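Local structure of [4Fe-4S]-dependent U34-ARNt thiolase (Methanococcus maripaludis, 6SCY) at residues N78-A83 with G109-I114. The protein probably transfers sulfur to tRNA at uridine 34, as an ATP-binding thiolase of the PP-loop family that carries a [4Fe-4S] cluster and zinc. Sequence-based numbering, arbitrary orientation.
Sequences NSNLIA and GIEYKI
Ala83 and Tyr112 form a parallel bridge between the strand segments 80-83 and 111-114, whose axes come within 4.7 Å at an angle of 30°. Ala83 supplies both hydrogen bonds: its N donates to Glu111 O at 2.9 Å, almost straight at hydrogen (169°), while its O accepts Lys113 N at 2.8 Å through a clearly bent bond. Tyr112 CA also brings its hydrogen to Ala83 O, 3.3 Å away. On the face of Ala83 and Tyr112, Ile110, from the loop ahead of the strand, reaches the small methyl CB of Ala83 through CG2 at 3.9 Å; chi1 of -65° puts CG1 beside the backbone N and leaves CG2 anti to it. Tyr112 CB lies farther along. Helix 95-108 covers this side, Cys105 touching both Ala83 and Ile110, Val102 touching Tyr112. The other face carries Ile82 and Glu111. Ile82 CG2 rests 3.4 Å from Glu111 O, beside the accepting carbonyl. The Glu111 chain bends at chi2 and turns back toward Leu81, its carboxylate lying near the Asn80 side chain. Lys113 stretches away to a salt bridge with Glu159. These strands, joined by helix 95-108, make a beta-alpha-beta unit at the edge of the parallel sheet within this chain, in the PP-loop domain, and Ala83 also touches Leu56, predicted to bind ATP. The chemistry thus changes along the pair: two peptide hydrogen bonds and apolar contacts hold the strands together at Ala83, whereas the Glu111 end is exposed.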
ATOM      1  N   ASN A  78     -40.977  -8.122   8.417  1.00 60.85           N
ATOM      2  CA  ASN A  78     -40.348  -8.513   9.669  1.00 59.30           C
ATOM      3  C   ASN A  78     -38.895  -8.101   9.752  1.00 62.21           C
ATOM      4  O   ASN A  78     -38.073  -8.869  10.234  1.00 62.53           O
ATOM      5  CB  ASN A  78     -40.520 -10.016   9.926  1.00 57.48           C
ATOM      6  CG  ASN A  78     -41.944 -10.514   9.979  1.00 72.13           C
ATOM      7  OD1 ASN A  78     -42.921  -9.759   9.844  1.00 67.96           O
ATOM      8  ND2 ASN A  78     -42.088 -11.814  10.180  1.00 59.34           N
ATOM      9  N   SER A  79     -38.572  -6.883   9.312  1.00 57.81           N
ATOM     10  CA  SER A  79     -37.210  -6.360   9.411  1.00 57.22           C
ATOM     11  C   SER A  79     -37.207  -4.931   9.921  1.00 60.86           C
ATOM     12  O   SER A  79     -37.983  -4.111   9.434  1.00 61.77           O
ATOM     13  CB  SER A  79     -36.445  -6.525   8.107  1.00 60.00           C
ATOM     14  OG  SER A  79     -35.793  -7.785   8.110  1.00 68.15           O
ATOM     15  N   ASN A  80     -36.397  -4.653  10.953  1.00 55.67           N
ATOM     16  CA  ASN A  80     -36.356  -3.355  11.620  1.00 55.19           C
ATOM     17  C   ASN A  80     -35.093  -2.566  11.322  1.00 59.78           C
ATOM     18  O   ASN A  80     -34.067  -3.150  10.966  1.00 59.44           O
ATOM     19  CB  ASN A  80     -36.534  -3.549  13.135  1.00 55.59           C
ATOM     20  CG  ASN A  80     -37.098  -2.355  13.853  1.00 79.77           C
ATOM     21  OD1 ASN A  80     -36.384  -1.640  14.560  1.00 71.93           O
ATOM     22  ND2 ASN A  80     -38.398  -2.116  13.690  1.00 73.55           N
ATOM     23  N   LEU A  81     -35.164  -1.229  11.498  1.00 57.08           N
ATOM     24  CA  LEU A  81     -34.055  -0.306  11.266  1.00 56.91           C
ATOM     25  C   LEU A  81     -34.055   0.764  12.370  1.00 62.59           C
ATOM     26  O   LEU A  81     -35.028   1.504  12.518  1.00 62.56           O
ATOM     27  CB  LEU A  81     -34.195   0.317   9.861  1.00 56.49           C
ATOM     28  CG  LEU A  81     -32.967   0.946   9.223  1.00 60.26           C
ATOM     29  CD1 LEU A  81     -31.945  -0.092   8.868  1.00 60.53           C
ATOM     30  CD2 LEU A  81     -33.344   1.684   7.965  1.00 61.36           C
ATOM     31  N   ILE A  82     -32.994   0.794  13.185  1.00 60.18           N
ATOM     32  CA  ILE A  82     -32.850   1.745  14.289  1.00 60.67           C
ATOM     33  C   ILE A  82     -31.654   2.649  13.990  1.00 65.26           C
ATOM     34  O   ILE A  82     -30.630   2.154  13.537  1.00 65.24           O
ATOM     35  CB  ILE A  82     -32.700   1.024  15.669  1.00 64.25           C
ATOM     36  CG1 ILE A  82     -33.716  -0.115  15.837  1.00 65.35           C
ATOM     37  CG2 ILE A  82     -32.810   2.018  16.849  1.00 65.33           C
ATOM     38  CD1 ILE A  82     -33.305  -1.167  16.868  1.00 77.00           C
ATOM     39  N   ALA A  83     -31.774   3.964  14.240  1.00 62.17           N
ATOM     40  CA  ALA A  83     -30.681   4.916  14.021  1.00 62.00           C
ATOM     41  C   ALA A  83     -30.106   5.369  15.345  1.00 65.81           C
ATOM     42  O   ALA A  83     -30.861   5.706  16.251  1.00 65.79           O
ATOM     43  CB  ALA A  83     -31.170   6.114  13.228  1.00 62.80           C
ATOM     44  N   GLY A 109     -39.592   8.256   9.007  1.00 77.03           N
ATOM     45  CA  GLY A 109     -40.127   7.275   9.944  1.00 77.44           C
ATOM     46  C   GLY A 109     -39.154   6.209  10.403  1.00 82.79           C
ATOM     47  O   GLY A 109     -39.507   5.027  10.417  1.00 83.13           O
ATOM     48  N   ILE A 110     -37.932   6.617  10.798  1.00 79.25           N
ATOM     49  CA  ILE A 110     -36.892   5.720  11.318  1.00 79.26           C
ATOM     50  C   ILE A 110     -36.748   5.967  12.827  1.00 83.68           C
ATOM     51  O   ILE A 110     -36.585   7.116  13.242  1.00 83.59           O
ATOM     52  CB  ILE A 110     -35.545   5.895  10.553  1.00 82.53           C
ATOM     53  CG1 ILE A 110     -35.683   5.478   9.068  1.00 82.75           C
ATOM     54  CG2 ILE A 110     -34.405   5.118  11.241  1.00 83.56           C
ATOM     55  CD1 ILE A 110     -34.689   6.133   8.094  1.00 85.09           C
ATOM     56  N   GLU A 111     -36.819   4.895  13.638  1.00 80.50           N
ATOM     57  CA  GLU A 111     -36.715   4.981  15.097  1.00 80.78           C
ATOM     58  C   GLU A 111     -35.301   5.381  15.499  1.00 84.61           C
ATOM     59  O   GLU A 111     -34.368   4.608  15.313  1.00 83.97           O
ATOM     60  CB  GLU A 111     -37.137   3.663  15.779  1.00 82.58           C
ATOM     61  CG  GLU A 111     -38.556   3.203  15.458  1.00 98.93           C
ATOM     62  CD  GLU A 111     -38.705   2.307  14.237  1.00134.13           C
ATOM     63  OE1 GLU A 111     -37.911   1.346  14.090  1.00139.30           O
ATOM     64  OE2 GLU A 111     -39.630   2.562  13.432  1.00132.27           O
ATOM     65  N   TYR A 112     -35.139   6.607  16.001  1.00 81.79           N
ATOM     66  CA  TYR A 112     -33.838   7.141  16.400  1.00 81.81           C
ATOM     67  C   TYR A 112     -33.580   7.034  17.908  1.00 85.72           C
ATOM     68  O   TYR A 112     -34.525   7.008  18.705  1.00 86.17           O
ATOM     69  CB  TYR A 112     -33.645   8.583  15.883  1.00 83.31           C
ATOM     70  CG  TYR A 112     -34.486   9.646  16.565  1.00 85.46           C
ATOM     71  CD1 TYR A 112     -35.680  10.086  16.000  1.00 87.42           C
ATOM     72  CD2 TYR A 112     -34.046  10.270  17.730  1.00 86.52           C
ATOM     73  CE1 TYR A 112     -36.443  11.083  16.606  1.00 88.63           C
ATOM     74  CE2 TYR A 112     -34.810  11.253  18.356  1.00 87.67           C
ATOM     75  CZ  TYR A 112     -36.008  11.660  17.788  1.00 95.95           C
ATOM     76  OH  TYR A 112     -36.748  12.647  18.393  1.00 97.50           O
ATOM     77  N   LYS A 113     -32.293   6.982  18.289  1.00 81.13           N
ATOM     78  CA  LYS A 113     -31.846   6.895  19.673  1.00 80.62           C
ATOM     79  C   LYS A 113     -30.589   7.740  19.864  1.00 84.88           C
ATOM     80  O   LYS A 113     -29.504   7.340  19.435  1.00 83.88           O
ATOM     81  CB  LYS A 113     -31.604   5.430  20.088  1.00 82.72           C
ATOM     82  CG  LYS A 113     -31.292   5.271  21.577  1.00 93.06           C
ATOM     83  CD  LYS A 113     -30.922   3.839  21.952  1.00 99.28           C
ATOM     84  CE  LYS A 113     -31.193   3.535  23.406  1.00105.35           C
ATOM     85  NZ  LYS A 113     -29.993   3.732  24.271  1.00107.66           N
ATOM     86  N   ILE A 114     -30.740   8.901  20.522  1.00 82.85           N
ATOM     87  CA  ILE A 114     -29.617   9.797  20.811  1.00 83.16           C
ATOM     88  C   ILE A 114     -28.971   9.386  22.135  1.00 87.96           C
ATOM     89  O   ILE A 114     -29.601   9.469  23.191  1.00 87.67           O
ATOM     90  CB  ILE A 114     -29.979  11.306  20.772  1.00 86.17           C
ATOM     91  CG1 ILE A 114     -30.880  11.658  19.553  1.00 86.39           C
ATOM     92  CG2 ILE A 114     -28.697  12.158  20.807  1.00 86.73           C
ATOM     93  CD1 ILE A 114     -31.871  12.775  19.803  1.00 91.61           C
TER